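Long-range contacts in ribonuclease P protein component 3 (Thermococcus kodakarensis KOD1, PDB 3WYZ), which is probably a protein subunit of ribonuclease P, the complex around a catalytic RNA that removes the 5' leader from precursor tRNAs: residues E15-D20 with V35-L40; T125-A130 with K167-P172; F8-F13 with E204-L209; M101-G106 with A131-A136. One frame throughout, in Å; residues are numbered along the deposited sequence.

Contact 1 of 4, residues E15-D20 with V35-L40; sequences EMDVRD and VFTKKL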
loop_
_atom_site.group_PDB
_atom_site.type_symbol
_atom_site.label_atom_id
_atom_site.label_comp_id
_atom_site.label_asym_id
_atom_site.label_seq_id
_atom_site.Cartn_x
_atom_site.Cartn_y
_atom_site.Cartn_z
ATOM N N GLU A 15 4.080 -9.878 -0.999
ATOM C CA GLU A 15 3.335 -9.145 0.028
ATOM C C GLU A 15 4.021 -7.801 0.248
ATOM O O GLU A 15 5.132 -7.750 0.755
ATOM C CB GLU A 15 3.270 -9.967 1.319
ATOM C CG GLU A 15 2.672 -9.267 2.535
ATOM C CD GLU A 15 1.383 -8.514 2.250
ATOM O OE1 GLU A 15 1.468 -7.354 1.815
ATOM O OE2 GLU A 15 0.287 -9.068 2.493
ATOM N N MET A 16 3.340 -6.727 -0.149
ATOM C CA MET A 16 3.921 -5.387 -0.200
ATOM C C MET A 16 3.899 -4.624 1.116
ATOM O O MET A 16 4.606 -3.634 1.252
ATOM C CB MET A 16 3.198 -4.539 -1.248
ATOM C CG MET A 16 3.434 -4.969 -2.681
ATOM S SD MET A 16 5.156 -4.821 -3.159
ATOM C CE MET A 16 5.301 -3.049 -3.417
ATOM N N ASP A 17 3.106 -5.071 2.081
ATOM C CA ASP A 17 2.905 -4.296 3.298
ATOM C C ASP A 17 2.530 -5.180 4.491
ATOM O O ASP A 17 1.384 -5.584 4.640
ATOM C CB ASP A 17 1.826 -3.240 3.021
ATOM C CG ASP A 17 1.632 -2.259 4.157
ATOM O OD1 ASP A 17 2.500 -2.185 5.049
ATOM O OD2 ASP A 17 0.596 -1.550 4.129
ATOM N N VAL A 18 3.528 -5.501 5.311
ATOM C CA VAL A 18 3.319 -6.112 6.625
ATOM C C VAL A 18 4.120 -5.309 7.647
ATOM O O VAL A 18 5.235 -4.874 7.368
ATOM C CB VAL A 18 3.728 -7.602 6.662
ATOM C CG1 VAL A 18 2.790 -8.432 5.809
ATOM C CG2 VAL A 18 5.149 -7.805 6.191
ATOM N N ARG A 19 3.550 -5.119 8.832
ATOM C CA ARG A 19 4.082 -4.151 9.794
ATOM C C ARG A 19 4.488 -4.749 11.145
ATOM O O ARG A 19 4.808 -4.006 12.071
ATOM C CB ARG A 19 3.050 -3.045 10.004
ATOM C CG ARG A 19 2.732 -2.272 8.737
ATOM C CD ARG A 19 1.367 -1.611 8.787
ATOM N NE ARG A 19 1.011 -1.026 7.499
ATOM C CZ ARG A 19 -0.069 -0.279 7.282
ATOM N NH1 ARG A 19 -0.915 -0.007 8.272
ATOM N NH2 ARG A 19 -0.301 0.205 6.068
ATOM N N ASP A 20 4.502 -6.078 11.238
ATOM C CA ASP A 20 4.780 -6.789 12.491
ATOM C C ASP A 20 5.807 -7.910 12.262
ATOM O O ASP A 20 5.801 -8.560 11.210
ATOM C CB ASP A 20 3.468 -7.366 13.042
ATOM C CG ASP A 20 3.626 -8.002 14.412
ATOM O OD1 ASP A 20 3.914 -7.271 15.382
ATOM O OD2 ASP A 20 3.438 -9.229 14.528
ATOM N N VAL A 35 7.667 -7.417 2.006
ATOM C CA VAL A 35 8.166 -6.095 2.354
ATOM C C VAL A 35 7.717 -5.733 3.774
ATOM O O VAL A 35 6.530 -5.763 4.072
ATOM C CB VAL A 35 7.647 -5.042 1.356
ATOM C CG1 VAL A 35 8.136 -3.647 1.731
ATOM C CG2 VAL A 35 8.062 -5.401 -0.070
ATOM N N PHE A 36 8.669 -5.412 4.646
ATOM C CA PHE A 36 8.357 -4.943 5.989
ATOM C C PHE A 36 8.155 -3.430 5.984
ATOM O O PHE A 36 9.026 -2.681 5.551
ATOM C CB PHE A 36 9.461 -5.314 6.979
ATOM C CG PHE A 36 9.163 -4.891 8.393
ATOM C CD1 PHE A 36 9.516 -3.622 8.843
ATOM C CD2 PHE A 36 8.523 -5.755 9.265
ATOM C CE1 PHE A 36 9.234 -3.226 10.140
ATOM C CE2 PHE A 36 8.240 -5.368 10.562
ATOM C CZ PHE A 36 8.598 -4.102 11.000
ATOM N N THR A 37 7.003 -2.985 6.473
ATOM C CA THR A 37 6.660 -1.571 6.483
ATOM C C THR A 37 6.826 -0.974 7.883
ATOM O O THR A 37 6.257 -1.476 8.856
ATOM C CB THR A 37 5.210 -1.364 6.007
ATOM O OG1 THR A 37 5.075 -1.849 4.661
ATOM C CG2 THR A 37 4.832 0.110 6.057
ATOM N N LYS A 38 7.628 0.082 7.978
ATOM C CA LYS A 38 7.765 0.835 9.217
ATOM C C LYS A 38 6.750 1.973 9.200
ATOM O O LYS A 38 6.802 2.849 8.339
ATOM C CB LYS A 38 9.180 1.397 9.358
ATOM C CG LYS A 38 9.423 2.158 10.655
ATOM C CD LYS A 38 10.625 3.082 10.542
ATOM C CE LYS A 38 10.912 3.794 11.859
ATOM N NZ LYS A 38 9.819 4.712 12.280
ATOM N N LYS A 39 5.825 1.946 10.150
ATOM C CA LYS A 39 4.808 2.980 10.270
ATOM C C LYS A 39 5.432 4.211 10.920
ATOM O O LYS A 39 6.102 4.103 11.949
ATOM C CB LYS A 39 3.631 2.455 11.089
ATOM C CG LYS A 39 2.363 3.282 10.971
ATOM C CD LYS A 39 1.148 2.475 11.405
ATOM C CE LYS A 39 -0.116 3.316 11.388
ATOM N NZ LYS A 39 -1.334 2.499 11.643
ATOM N N LEU A 40 5.222 5.375 10.312
ATOM C CA LEU A 40 5.889 6.603 10.739
ATOM C C LEU A 40 4.927 7.789 10.853
ATOM O O LEU A 40 4.450 8.310 9.846
ATOM C CB LEU A 40 7.012 6.933 9.761
ATOM C CG LEU A 40 7.855 8.172 10.049
ATOM C CD1 LEU A 40 8.342 8.181 11.495
ATOM C CD2 LEU A 40 9.027 8.243 9.081
#
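V35 turns both its N and its O to the first strand. Its N gives a nearly straight bond to E15 O at 2.8 Å, and its O receives V18 N at 3.3 Å. M16 and D17 thus both lie opposite V35, consistent with a beta bulge in the first strand. F36 follows, with CG anti to the backbone N (chi1 -178°), which carries the ring onto the backbone at R19, CE2 to C at 3.8 Å. V18 and F36 share one sheet face, where Y62 of helix 48-62 stacks on the ring. The strands are parallel and joined through helix 21-30, a beta-alpha-beta unit of the TIM barrel-like fold. T37 N reaches V18 O at 2.7 Å. T37 OG1 donates to D17 OD1 at 2.6 Å, from above the carboxylate plane. From the opposite face R19 NE meets the same OD1 at 3.1 Å, while R19 NH2 takes the syn lone pair of OD2 at 2.8 Å. An alanine in place of D17 would probably leave T37 OG1 without this acceptor and R19 without its side-on grip, held mainly by E180. Farther along, K39 NZ comes within 4.2 Å of R19 NH1; E180 bridges both charges.

Contact 2 of 4, residues T125-A130 with K167-P172; sequences TLAGMA and KKYRVP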
loop_
_atom_site.group_PDB
_atom_site.type_symbol
_atom_site.label_atom_id
_atom_site.label_comp_id
_atom_site.label_asym_id
_atom_site.label_seq_id
_atom_site.Cartn_x
_atom_site.Cartn_y
_atom_site.Cartn_z
ATOM N N THR A 125 -9.787 12.800 -11.419
ATOM C CA THR A 125 -8.625 13.683 -11.290
ATOM C C THR A 125 -7.419 12.956 -10.686
ATOM O O THR A 125 -6.342 12.939 -11.274
ATOM C CB THR A 125 -8.955 14.924 -10.423
ATOM O OG1 THR A 125 -10.019 15.669 -11.030
ATOM C CG2 THR A 125 -7.734 15.835 -10.254
ATOM N N LEU A 126 -7.604 12.362 -9.509
ATOM C CA LEU A 126 -6.515 11.646 -8.837
ATOM C C LEU A 126 -6.093 10.401 -9.601
ATOM O O LEU A 126 -4.907 10.054 -9.619
ATOM C CB LEU A 126 -6.914 11.260 -7.419
ATOM C CG LEU A 126 -7.077 12.399 -6.414
ATOM C CD1 LEU A 126 -7.782 11.925 -5.153
ATOM C CD2 LEU A 126 -5.720 12.989 -6.077
ATOM N N ALA A 127 -7.058 9.732 -10.228
ATOM C CA ALA A 127 -6.774 8.528 -11.009
ATOM C C ALA A 127 -5.866 8.869 -12.177
ATOM O O ALA A 127 -4.902 8.150 -12.452
ATOM C CB ALA A 127 -8.062 7.887 -11.505
ATOM N N GLY A 128 -6.183 9.976 -12.845
ATOM C CA GLY A 128 -5.392 10.475 -13.956
ATOM C C GLY A 128 -3.971 10.811 -13.566
ATOM O O GLY A 128 -3.033 10.375 -14.219
ATOM N N MET A 129 -3.812 11.578 -12.491
ATOM C CA MET A 129 -2.484 11.966 -12.018
ATOM C C MET A 129 -1.663 10.767 -11.558
ATOM O O MET A 129 -0.446 10.735 -11.764
ATOM C CB MET A 129 -2.583 12.974 -10.875
ATOM C CG MET A 129 -3.064 14.351 -11.294
ATOM S SD MET A 129 -2.862 15.558 -9.966
ATOM C CE MET A 129 -4.106 15.000 -8.807
ATOM N N ALA A 130 -2.318 9.786 -10.939
ATOM C CA ALA A 130 -1.624 8.579 -10.483
ATOM C C ALA A 130 -1.020 7.776 -11.645
ATOM O O ALA A 130 0.078 7.221 -11.531
ATOM C CB ALA A 130 -2.566 7.702 -9.675
ATOM N N LYS A 167 -8.591 0.781 -12.841
ATOM C CA LYS A 167 -8.614 -0.054 -14.030
ATOM C C LYS A 167 -8.732 0.771 -15.314
ATOM O O LYS A 167 -8.034 0.495 -16.300
ATOM C CB LYS A 167 -9.752 -1.066 -13.937
ATOM C CG LYS A 167 -9.685 -2.176 -14.973
ATOM C CD LYS A 167 -10.864 -2.119 -15.925
ATOM C CE LYS A 167 -11.038 -3.426 -16.686
ATOM N NZ LYS A 167 -12.442 -3.597 -17.162
ATOM N N LYS A 168 -9.602 1.784 -15.292
ATOM C CA LYS A 168 -9.836 2.630 -16.458
ATOM C C LYS A 168 -8.611 3.476 -16.807
ATOM O O LYS A 168 -8.244 3.593 -17.969
ATOM C CB LYS A 168 -11.037 3.551 -16.224
ATOM C CG LYS A 168 -11.580 4.185 -17.499
ATOM C CD LYS A 168 -12.656 5.211 -17.207
ATOM C CE LYS A 168 -13.972 4.567 -16.791
ATOM N NZ LYS A 168 -14.775 5.483 -15.929
ATOM N N TYR A 169 -7.982 4.058 -15.791
ATOM C CA TYR A 169 -6.817 4.916 -15.993
ATOM C C TYR A 169 -5.492 4.144 -16.025
ATOM O O TYR A 169 -4.427 4.744 -16.127
ATOM C CB TYR A 169 -6.785 6.004 -14.917
ATOM C CG TYR A 169 -7.787 7.101 -15.173
ATOM C CD1 TYR A 169 -9.088 7.011 -14.692
ATOM C CD2 TYR A 169 -7.439 8.227 -15.917
ATOM C CE1 TYR A 169 -10.012 8.011 -14.934
ATOM C CE2 TYR A 169 -8.360 9.231 -16.167
ATOM C CZ TYR A 169 -9.639 9.119 -15.671
ATOM O OH TYR A 169 -10.548 10.115 -15.912
ATOM N N ARG A 170 -5.557 2.819 -15.932
ATOM C CA ARG A 170 -4.367 1.968 -15.979
ATOM C C ARG A 170 -3.352 2.377 -14.912
ATOM O O ARG A 170 -2.170 2.538 -15.194
ATOM C CB ARG A 170 -3.751 1.976 -17.388
ATOM C CG ARG A 170 -4.759 1.720 -18.501
ATOM C CD ARG A 170 -4.124 1.072 -19.723
ATOM N NE ARG A 170 -3.808 -0.345 -19.503
ATOM C CZ ARG A 170 -3.337 -1.183 -20.435
ATOM N NH1 ARG A 170 -3.118 -0.770 -21.684
ATOM N NH2 ARG A 170 -3.086 -2.453 -20.116
ATOM N N VAL A 171 -3.832 2.551 -13.684
ATOM C CA VAL A 171 -2.975 2.939 -12.566
ATOM C C VAL A 171 -2.387 1.661 -11.980
ATOM O O VAL A 171 -3.101 0.666 -11.860
ATOM C CB VAL A 171 -3.757 3.680 -11.458
ATOM C CG1 VAL A 171 -2.813 4.145 -10.351
ATOM C CG2 VAL A 171 -4.516 4.866 -12.027
ATOM N N PRO A 172 -1.089 1.667 -11.627
ATOM C CA PRO A 172 -0.552 0.475 -10.966
ATOM C C PRO A 172 -1.257 0.223 -9.638
ATOM O O PRO A 172 -1.757 1.163 -9.021
ATOM C CB PRO A 172 0.924 0.825 -10.734
ATOM C CG PRO A 172 1.227 1.928 -11.704
ATOM C CD PRO A 172 -0.054 2.695 -11.855
#
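A130, which touches V171 across the contact, is fixed in helix 124-133 by the bond from its N to L126 O, 2.9 Å long. The neighbouring bond from M129 N to T125 O keeps the same turn in shape. From this turn the A127 and A130 methyls point toward the 167-172 segment. A130 CB rests on V171 CG1 at 3.6 Å. The other branch, V171 CG2, lies 3.3 Å from A127 O, so the valine's two branches touch a methyl and a backbone carbonyl. V171 belongs to the link between helix 149-168 and strand 173-176. The helix ends in a Schellman motif, in which R170 takes a positive phi of 56°. That turn carries the chain from the helix toward the barrel strand, and places Y169 and V171 both against helix 124-133. These are neighbouring outer helices of the TIM barrel-like fold, each leading into one of two adjacent parallel strands. The Y169 ring lies along the helix surface. Its CD1 is 3.5 Å from A127 CB, and its CD2 is 3.6 Å from G128 CA. G128 N stands above one ring face, offset toward the rim. At G128 no side chain keeps the ring off the backbone. Beyond the ring, Y169 OH is hydrogen-bonded to H124 ND1. A serine in place of Y169 would probably uncover A127 and G128 and leave H124 ND1 without its hydroxyl partner. Deeper in, V171 also touches V166 and I137.

Contact 3 of 4, residues F8-F13 with E204-L209; sequences FSRDYF and EARASL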
loop_
_atom_site.group_PDB
_atom_site.type_symbol
_atom_site.label_atom_id
_atom_site.label_comp_id
_atom_site.label_asym_id
_atom_site.label_seq_id
_atom_site.Cartn_x
_atom_site.Cartn_y
_atom_site.Cartn_z
ATOM N N PHE A 8 6.988 -15.677 -17.647
ATOM C CA PHE A 8 7.401 -15.632 -16.215
ATOM C C PHE A 8 6.542 -16.559 -15.370
ATOM O O PHE A 8 5.455 -16.956 -15.782
ATOM C CB PHE A 8 7.294 -14.211 -15.664
ATOM C CG PHE A 8 7.869 -14.060 -14.287
ATOM C CD1 PHE A 8 9.235 -13.887 -14.107
ATOM C CD2 PHE A 8 7.053 -14.131 -13.167
ATOM C CE1 PHE A 8 9.775 -13.761 -12.836
ATOM C CE2 PHE A 8 7.586 -14.004 -11.893
ATOM C CZ PHE A 8 8.949 -13.816 -11.727
ATOM N N SER A 9 7.040 -16.899 -14.186
ATOM C CA SER A 9 6.288 -17.712 -13.238
ATOM C C SER A 9 4.832 -17.238 -13.132
ATOM O O SER A 9 4.547 -16.034 -13.119
ATOM C CB SER A 9 6.957 -17.696 -11.855
ATOM O OG SER A 9 6.806 -18.940 -11.185
ATOM N N ARG A 10 3.925 -18.206 -13.075
ATOM C CA ARG A 10 2.499 -17.935 -12.954
ATOM C C ARG A 10 2.093 -17.838 -11.480
ATOM O O ARG A 10 1.240 -17.037 -11.114
ATOM C CB ARG A 10 1.696 -19.033 -13.660
ATOM C CG ARG A 10 0.688 -18.498 -14.664
ATOM C CD ARG A 10 0.040 -19.619 -15.467
ATOM N NE ARG A 10 -1.124 -20.176 -14.784
ATOM C CZ ARG A 10 -2.282 -19.536 -14.628
ATOM N NH1 ARG A 10 -3.285 -20.130 -13.989
ATOM N NH2 ARG A 10 -2.445 -18.302 -15.102
ATOM N N ASP A 11 2.710 -18.651 -10.631
ATOM C CA ASP A 11 2.358 -18.666 -9.216
ATOM C C ASP A 11 3.399 -17.963 -8.360
ATOM O O ASP A 11 3.917 -18.535 -7.411
ATOM C CB ASP A 11 2.153 -20.106 -8.738
ATOM C CG ASP A 11 0.900 -20.735 -9.312
ATOM O OD1 ASP A 11 0.094 -20.004 -9.931
ATOM O OD2 ASP A 11 0.720 -21.960 -9.141
ATOM N N TYR A 12 3.689 -16.711 -8.693
ATOM C CA TYR A 12 4.644 -15.912 -7.939
ATOM C C TYR A 12 3.886 -14.805 -7.204
ATOM O O TYR A 12 3.120 -14.070 -7.821
ATOM C CB TYR A 12 5.691 -15.323 -8.882
ATOM C CG TYR A 12 6.862 -14.695 -8.167
ATOM C CD1 TYR A 12 6.832 -13.349 -7.786
ATOM C CD2 TYR A 12 7.999 -15.440 -7.859
ATOM C CE1 TYR A 12 7.902 -12.767 -7.119
ATOM C CE2 TYR A 12 9.070 -14.866 -7.192
ATOM C CZ TYR A 12 9.015 -13.532 -6.825
ATOM O OH TYR A 12 10.069 -12.959 -6.161
ATOM N N PHE A 13 4.100 -14.681 -5.896
ATOM C CA PHE A 13 3.312 -13.760 -5.068
ATOM C C PHE A 13 4.182 -12.889 -4.165
ATOM O O PHE A 13 5.131 -13.376 -3.566
ATOM C CB PHE A 13 2.316 -14.552 -4.216
ATOM C CG PHE A 13 1.411 -15.445 -5.022
ATOM C CD1 PHE A 13 0.461 -14.900 -5.882
ATOM C CD2 PHE A 13 1.514 -16.828 -4.933
ATOM C CE1 PHE A 13 -0.370 -15.715 -6.630
ATOM C CE2 PHE A 13 0.682 -17.649 -5.675
ATOM C CZ PHE A 13 -0.257 -17.093 -6.527
ATOM N N GLU A 204 -6.328 -10.348 -13.306
ATOM C CA GLU A 204 -6.088 -9.021 -12.739
ATOM C C GLU A 204 -5.699 -9.133 -11.269
ATOM O O GLU A 204 -4.720 -8.523 -10.841
ATOM C CB GLU A 204 -7.314 -8.118 -12.904
ATOM C CG GLU A 204 -7.619 -7.753 -14.354
ATOM C CD GLU A 204 -8.953 -7.046 -14.531
ATOM O OE1 GLU A 204 -9.937 -7.436 -13.870
ATOM O OE2 GLU A 204 -9.027 -6.096 -15.338
ATOM N N ALA A 205 -6.453 -9.923 -10.506
ATOM C CA ALA A 205 -6.128 -10.183 -9.098
ATOM C C ALA A 205 -4.734 -10.793 -8.940
ATOM O O ALA A 205 -3.979 -10.421 -8.041
ATOM C CB ALA A 205 -7.171 -11.088 -8.471
ATOM N N ARG A 206 -4.403 -11.726 -9.826
ATOM C CA ARG A 206 -3.080 -12.349 -9.851
ATOM C C ARG A 206 -1.979 -11.323 -10.114
ATOM O O ARG A 206 -0.930 -11.362 -9.475
ATOM C CB ARG A 206 -3.041 -13.445 -10.922
ATOM C CG ARG A 206 -1.771 -14.280 -10.955
ATOM C CD ARG A 206 -1.768 -15.245 -12.135
ATOM N NE ARG A 206 -2.911 -16.156 -12.095
ATOM C CZ ARG A 206 -3.017 -17.216 -11.292
ATOM N NH1 ARG A 206 -2.042 -17.534 -10.436
ATOM N NH2 ARG A 206 -4.112 -17.971 -11.340
ATOM N N ALA A 207 -2.215 -10.416 -11.062
ATOM C CA ALA A 207 -1.231 -9.380 -11.399
ATOM C C ALA A 207 -0.984 -8.407 -10.251
ATOM O O ALA A 207 0.125 -7.886 -10.113
ATOM C CB ALA A 207 -1.653 -8.617 -12.643
ATOM N N SER A 208 -2.003 -8.178 -9.423
ATOM C CA SER A 208 -1.873 -7.321 -8.244
ATOM C C SER A 208 -0.950 -7.890 -7.152
ATOM O O SER A 208 -0.477 -7.143 -6.290
ATOM C CB SER A 208 -3.254 -7.025 -7.655
ATOM O OG SER A 208 -4.053 -6.318 -8.590
ATOM N N LEU A 209 -0.711 -9.198 -7.168
ATOM C CA LEU A 209 0.250 -9.828 -6.258
ATOM C C LEU A 209 1.549 -10.249 -6.949
ATOM O O LEU A 209 2.531 -10.570 -6.283
ATOM C CB LEU A 209 -0.378 -11.052 -5.596
ATOM C CG LEU A 209 -1.538 -10.808 -4.630
ATOM C CD1 LEU A 209 -2.045 -12.143 -4.104
ATOM C CD2 LEU A 209 -1.128 -9.891 -3.480
#
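The irregular N-terminal segment runs past helix 202-209 and comes nearest to it at F13 and L209, whose CA atoms are 5.1 Å apart. F13 CA points its hydrogen at L209 O, 3.5 Å away, and a backbone bond between L209 and V14 continues the join toward strand 14-18. L209 CB lies at the edge of the F13 ring, near its plane, 3.9 Å from CD1. The ring also packs on F31 and P188. R206 carries the more exposed half. Its CG is anti to the backbone N (chi1 -174°) and its chain bends at chi3, which brings the guanidinium beside R10 and D11. R206 NH1 makes a salt bridge to D11 OD1 at 3.3 Å. The carboxylate and guanidinium planes are only 24° apart. The same NH1 gives a weak hydrogen bond to R10 O at 3.4 Å. R10 folds its guanidinium over one face of that of R206, with the planes 47° apart and NH1 to NH2 at 3.5 Å. The contact thus ties the start of the modelled chain to a helix that follows the last barrel strand, 173-176. Of the two arginines, D11 pairs with R206 alone and probably offsets part of their repulsion. R10 touches a crystal neighbour, so its position may owe something to the lattice. F13 and L209 pack without it.

Contact 4 of 4, residues M101-G106 with A131-A136; sequences MAIESG and ARRGVA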
loop_
_atom_site.group_PDB
_atom_site.type_symbol
_atom_site.label_atom_id
_atom_site.label_comp_id
_atom_site.label_asym_id
_atom_site.label_seq_id
_atom_site.Cartn_x
_atom_site.Cartn_y
_atom_site.Cartn_z
ATOM N N MET A 101 -1.366 15.042 -2.662
ATOM C CA MET A 101 0.064 15.339 -2.538
ATOM C C MET A 101 0.936 14.090 -2.659
ATOM O O MET A 101 2.062 14.162 -3.148
ATOM C CB MET A 101 0.359 16.035 -1.208
ATOM C CG MET A 101 1.790 16.554 -1.079
ATOM S SD MET A 101 2.229 17.754 -2.357
ATOM C CE MET A 101 3.954 18.037 -1.978
ATOM N N ALA A 102 0.422 12.954 -2.194
ATOM C CA ALA A 102 1.113 11.679 -2.364
ATOM C C ALA A 102 1.250 11.336 -3.847
ATOM O O ALA A 102 2.308 10.888 -4.286
ATOM C CB ALA A 102 0.369 10.577 -1.635
ATOM N N ILE A 103 0.180 11.563 -4.604
ATOM C CA ILE A 103 0.174 11.335 -6.048
ATOM C C ILE A 103 1.102 12.320 -6.748
ATOM O O ILE A 103 1.942 11.915 -7.559
ATOM C CB ILE A 103 -1.242 11.489 -6.658
ATOM C CG1 ILE A 103 -2.214 10.433 -6.095
ATOM C CG2 ILE A 103 -1.189 11.420 -8.185
ATOM C CD1 ILE A 103 -1.823 8.998 -6.367
ATOM N N GLU A 104 0.928 13.607 -6.441
ATOM C CA GLU A 104 1.703 14.685 -7.080
ATOM C C GLU A 104 3.215 14.513 -6.906
ATOM O O GLU A 104 3.984 14.756 -7.836
ATOM C CB GLU A 104 1.263 16.060 -6.549
ATOM C CG GLU A 104 -0.076 16.539 -7.103
ATOM C CD GLU A 104 -0.587 17.827 -6.461
ATOM O OE1 GLU A 104 -0.239 18.118 -5.291
ATOM O OE2 GLU A 104 -1.362 18.548 -7.127
ATOM N N SER A 105 3.628 14.065 -5.724
ATOM C CA SER A 105 5.044 13.900 -5.404
ATOM C C SER A 105 5.711 12.646 -5.992
ATOM O O SER A 105 6.912 12.459 -5.822
ATOM C CB SER A 105 5.227 13.910 -3.891
ATOM O OG SER A 105 4.710 15.113 -3.356
ATOM N N GLY A 106 4.951 11.795 -6.680
ATOM C CA GLY A 106 5.520 10.608 -7.321
ATOM C C GLY A 106 5.971 9.567 -6.312
ATOM O O GLY A 106 7.038 8.968 -6.441
ATOM N N ALA A 131 -1.740 7.715 -12.758
ATOM C CA ALA A 131 -1.264 7.000 -13.937
ATOM C C ALA A 131 -0.090 7.750 -14.589
ATOM O O ALA A 131 0.923 7.142 -14.939
ATOM C CB ALA A 131 -2.398 6.815 -14.930
ATOM N N ARG A 132 -0.220 9.069 -14.717
ATOM C CA ARG A 132 0.838 9.894 -15.311
ATOM C C ARG A 132 2.055 10.036 -14.404
ATOM O O ARG A 132 3.145 10.306 -14.900
ATOM C CB ARG A 132 0.319 11.290 -15.672
ATOM C CG ARG A 132 -0.922 11.320 -16.557
ATOM C CD ARG A 132 -0.791 10.437 -17.784
ATOM N NE ARG A 132 0.297 10.859 -18.671
ATOM C CZ ARG A 132 0.558 10.284 -19.843
ATOM N NH1 ARG A 132 -0.181 9.261 -20.266
ATOM N NH2 ARG A 132 1.558 10.726 -20.600
ATOM N N ARG A 133 1.872 9.870 -13.090
ATOM C CA ARG A 133 2.991 9.904 -12.138
ATOM C C ARG A 133 3.492 8.500 -11.773
ATOM O O ARG A 133 4.470 8.367 -11.040
ATOM C CB ARG A 133 2.590 10.630 -10.852
ATOM C CG ARG A 133 2.135 12.071 -11.023
ATOM C CD ARG A 133 3.258 13.035 -11.350
ATOM N NE ARG A 133 2.918 14.402 -10.942
ATOM C CZ ARG A 133 2.002 15.187 -11.523
ATOM N NH1 ARG A 133 1.292 14.770 -12.566
ATOM N NH2 ARG A 133 1.791 16.414 -11.050
ATOM N N GLY A 134 2.816 7.460 -12.257
ATOM C CA GLY A 134 3.194 6.077 -11.957
ATOM C C GLY A 134 3.024 5.655 -10.504
ATOM O O GLY A 134 3.717 4.753 -10.040
ATOM N N VAL A 135 2.097 6.294 -9.789
ATOM C CA VAL A 135 1.878 6.022 -8.366
ATOM C C VAL A 135 0.881 4.876 -8.188
ATOM O O VAL A 135 -0.242 4.954 -8.678
ATOM C CB VAL A 135 1.351 7.273 -7.638
ATOM C CG1 VAL A 135 1.103 6.976 -6.161
ATOM C CG2 VAL A 135 2.337 8.427 -7.788
ATOM N N ALA A 136 1.295 3.822 -7.485
ATOM C CA ALA A 136 0.456 2.644 -7.281
ATOM C C ALA A 136 -0.598 2.878 -6.207
ATOM O O ALA A 136 -0.403 3.667 -5.282
ATOM C CB ALA A 136 1.308 1.441 -6.908
#
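R133 directs its guanidinium at a backbone carbonyl instead of an acidic side chain. Its NE gives a weak hydrogen bond to E104 O at 3.3 Å, with the oxygen at the edge of the guanidinium, near its plane. The E104 carboxylate turns elsewhere and pairs with R100. A chi1 of -59° puts R133 CG anti to the carbonyl carbon and against I103 O at 3.5 Å; the bend at chi2 (-72°) then takes NE to E104 O. A positive group beside the carbonyls of a helix C-terminus is likely to be electrostatically favourable. Both helices end here in Schellman motifs, with G106 and G134 at positive phi. Each turn leads into a strand of the TIM barrel-like fold, 109-111 and 136-140, which lie side by side; A136 bonds to D108 and L110. V135 packs against the end of helix 96-104. Its CG1 meets I103 CD1 at 3.6 Å, while CG2 reaches I103 O at 3.5 Å and G106 CA at 3.9 Å. I103 O is also the acceptor for G106 N, at 3.1 Å. Two residues earlier, M101 O takes both S105 N and S105 OG, the latter at 2.8 Å.

Contacts 2 and 4 are neighbours, with centres 9 Å apart, and share helix 124-133. A130 O and V135 N, 2.8 Å apart, link them by a probable hydrogen bond, and V171 CG1 packs on V135 O at 3.2 Å. Contact 1 lies on the opposite side of the chain's centre from both, its own centre about 24 Å from that of contact 2 and 20 Å from that of contact 4. Contact 3 adjoins contact 1 in sequence and encloses the other three along the chain. It also reaches contact 2, where K167 CE and E204 OE2 are 3.6 Å apart. A glycerol, probably from the crystallisation liquor, is bound at R19 in contact 1.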